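Side-chain contact in putative marr-family transcriptional repressor (Streptomyces coelicolor, PDB 3ZPL), which binds DNA through a winged helix-turn-helix domain and probably acts as a transcriptional regulator of the MarR family: residues A[71-75]-A[76-80]. Residues are numbered along the deposited sequence; the frame is centred on the assembly and turned at random.
Sequences RRLRM and TELAK. With nucleotides of chain C.
Leu-73 and Leu-78 meet where the first strand of the winged helix-turn-helix domain turns into helix 75-82, whose N-terminal end receives a DNA phosphate. On the buried side CD2 of Leu-73 lies 4.1 Å from CD1 of Leu-78, the two side chains crossing at about a right angle. Leu-78 has CG anti to its N (chi1 -173°), which sets CD1 against Leu-73; Leu-61 and Leu-65 of helix 56-66 and Leu-89 of helix 86-98 close this core. Arg-74 holds the N-cap position, and its O accepts the N-H of Leu-78 at 3.0 Å. One residue on, Ala-79 N donates to Met-75 O at 2.9 Å.

Toward solvent, Arg-74 and Glu-77 are held more loosely. Glu-77 reaches back alongside the end of the strand, its OE2 3.9 Å from CB of Arg-74 but 4.7 Å from NE of Arg-74, so the opposite charges do not touch. The Arg-74 guanidinium lies oblique to the phosphate of DA5 of chain C, NE 3.8 Å from OP1. Shortening Arg-74 to an alanine would remove this guanidinium, and the phosphate and Glu-77 carboxylate would probably lose its charge. The DNA grip beside it is tight. Met-75 rests its CB and CG against O5' of the same nucleotide. Thr-76 holds the phosphate twice: its backbone N donates to OP2 at 3.0 Å, and its OG1, placed beside that N (chi1 -58°), donates to the same OP2 at 2.9 Å.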
loop_
_atom_site.group_PDB
_atom_site.type_symbol
_atom_site.label_atom_id
_atom_site.label_comp_id
_atom_site.label_asym_id
_atom_site.label_seq_id
_atom_site.Cartn_x
_atom_site.Cartn_y
_atom_site.Cartn_z
ATOM N N ARG A 71 25.056 5.772 10.707
ATOM C CA ARG A 71 24.259 4.663 10.162
ATOM C C ARG A 71 23.334 4.017 11.184
ATOM O O ARG A 71 23.053 2.820 11.132
ATOM C CB ARG A 71 25.185 3.631 9.507
ATOM C CG ARG A 71 25.502 3.951 8.061
ATOM C CD ARG A 71 26.730 3.162 7.643
ATOM N NE ARG A 71 27.302 3.395 6.311
ATOM C CZ ARG A 71 28.302 2.663 5.825
ATOM N NH1 ARG A 71 28.818 1.680 6.560
ATOM N NH2 ARG A 71 28.784 2.905 4.613
ATOM N N ARG A 72 22.854 4.828 12.118
ATOM C CA ARG A 72 22.047 4.328 13.218
ATOM C C ARG A 72 20.898 5.259 13.495
ATOM O O ARG A 72 20.927 6.428 13.135
ATOM C CB ARG A 72 22.905 4.149 14.476
ATOM C CG ARG A 72 23.287 5.456 15.172
ATOM C CD ARG A 72 24.371 5.221 16.207
ATOM N NE ARG A 72 25.476 4.511 15.594
ATOM C CZ ARG A 72 26.291 3.664 16.230
ATOM N NH1 ARG A 72 26.138 3.413 17.533
ATOM N NH2 ARG A 72 27.274 3.066 15.555
ATOM N N LEU A 73 19.910 4.734 14.205
ATOM C CA LEU A 73 18.702 5.464 14.532
ATOM C C LEU A 73 18.009 4.694 15.653
ATOM O O LEU A 73 18.004 3.464 15.658
ATOM C CB LEU A 73 17.810 5.501 13.289
ATOM C CG LEU A 73 17.168 6.816 12.838
ATOM C CD1 LEU A 73 18.154 7.974 12.783
ATOM C CD2 LEU A 73 16.529 6.608 11.476
ATOM N N ARG A 74 17.425 5.397 16.611
ATOM C CA ARG A 74 16.690 4.715 17.680
ATOM C C ARG A 74 15.387 4.176 17.150
ATOM O O ARG A 74 14.800 4.760 16.253
ATOM C CB ARG A 74 16.463 5.643 18.874
ATOM C CG ARG A 74 17.720 5.690 19.726
ATOM C CD ARG A 74 17.601 6.709 20.835
ATOM N NE ARG A 74 16.495 6.419 21.733
ATOM C CZ ARG A 74 16.552 6.432 23.062
ATOM N NH1 ARG A 74 17.690 6.725 23.727
ATOM N NH2 ARG A 74 15.443 6.150 23.747
ATOM N N MET A 75 14.926 3.080 17.743
ATOM C CA MET A 75 13.762 2.354 17.236
ATOM C C MET A 75 12.560 3.238 16.896
ATOM O O MET A 75 12.065 3.208 15.766
ATOM C CB MET A 75 13.325 1.296 18.240
ATOM C CG MET A 75 14.404 0.284 18.612
ATOM S SD MET A 75 15.310 -0.390 17.189
ATOM C CE MET A 75 14.116 -1.576 16.597
ATOM N N THR A 76 12.076 4.016 17.861
ATOM C CA THR A 76 10.865 4.796 17.632
ATOM C C THR A 76 11.104 5.769 16.498
ATOM O O THR A 76 10.203 5.981 15.667
ATOM C CB THR A 76 10.385 5.551 18.878
ATOM O OG1 THR A 76 10.150 4.611 19.926
ATOM C CG2 THR A 76 9.086 6.307 18.602
ATOM N N GLU A 77 12.296 6.364 16.443
ATOM C CA GLU A 77 12.610 7.286 15.359
ATOM C C GLU A 77 12.515 6.581 14.011
ATOM O O GLU A 77 11.988 7.115 13.033
ATOM C CB GLU A 77 14.019 7.848 15.531
ATOM C CG GLU A 77 14.164 8.938 16.579
ATOM C CD GLU A 77 15.627 9.104 17.035
ATOM O OE1 GLU A 77 16.568 8.859 16.226
ATOM O OE2 GLU A 77 15.857 9.427 18.225
ATOM N N LEU A 78 13.033 5.371 13.967
ATOM C CA LEU A 78 13.012 4.589 12.748
ATOM C C LEU A 78 11.564 4.314 12.359
ATOM O O LEU A 78 11.163 4.579 11.235
ATOM C CB LEU A 78 13.811 3.303 12.942
ATOM C CG LEU A 78 14.047 2.423 11.722
ATOM C CD1 LEU A 78 14.405 3.246 10.486
ATOM C CD2 LEU A 78 15.127 1.398 12.034
ATOM N N ALA A 79 10.756 3.865 13.314
ATOM C CA ALA A 79 9.320 3.672 13.069
ATOM C C ALA A 79 8.627 4.933 12.554
ATOM O O ALA A 79 7.830 4.852 11.621
ATOM C CB ALA A 79 8.633 3.196 14.325
ATOM N N LYS A 80 8.963 6.096 13.126
ATOM C CA LYS A 80 8.317 7.372 12.744
ATOM C C LYS A 80 8.615 7.743 11.291
ATOM O O LYS A 80 7.718 8.236 10.586
ATOM C CB LYS A 80 8.732 8.535 13.669
ATOM C CG LYS A 80 8.089 9.885 13.319
ATOM C CD LYS A 80 8.274 10.938 14.414
ATOM P P DA C 5 13.580 3.034 21.698
ATOM O OP1 DA C 5 15.052 2.934 21.572
ATOM O OP2 DA C 5 12.804 3.851 20.732
ATOM O "O5'" DA C 5 13.021 1.548 21.788
ATOM C "C5'" DA C 5 13.609 0.659 22.740
ATOM C "C4'" DA C 5 12.779 -0.593 22.895
ATOM O "O4'" DA C 5 11.464 -0.301 23.399
ATOM C "C3'" DA C 5 12.519 -1.421 21.636
ATOM O "O3'" DA C 5 13.550 -2.395 21.461
ATOM C "C2'" DA C 5 11.143 -2.034 21.899
ATOM C "C1'" DA C 5 10.790 -1.530 23.295
ATOM N N9 DA C 5 9.372 -1.310 23.559
ATOM C C8 DA C 5 8.557 -0.313 23.087
ATOM N N7 DA C 5 7.310 -0.423 23.474
ATOM C C5 DA C 5 7.304 -1.569 24.257
ATOM C C6 DA C 5 6.278 -2.239 24.946
ATOM N N6 DA C 5 5.011 -1.820 24.975
ATOM N N1 DA C 5 6.602 -3.365 25.620
ATOM C C2 DA C 5 7.870 -3.790 25.581
ATOM N N3 DA C 5 8.921 -3.251 24.962
ATOM C C4 DA C 5 8.566 -2.129 24.312
#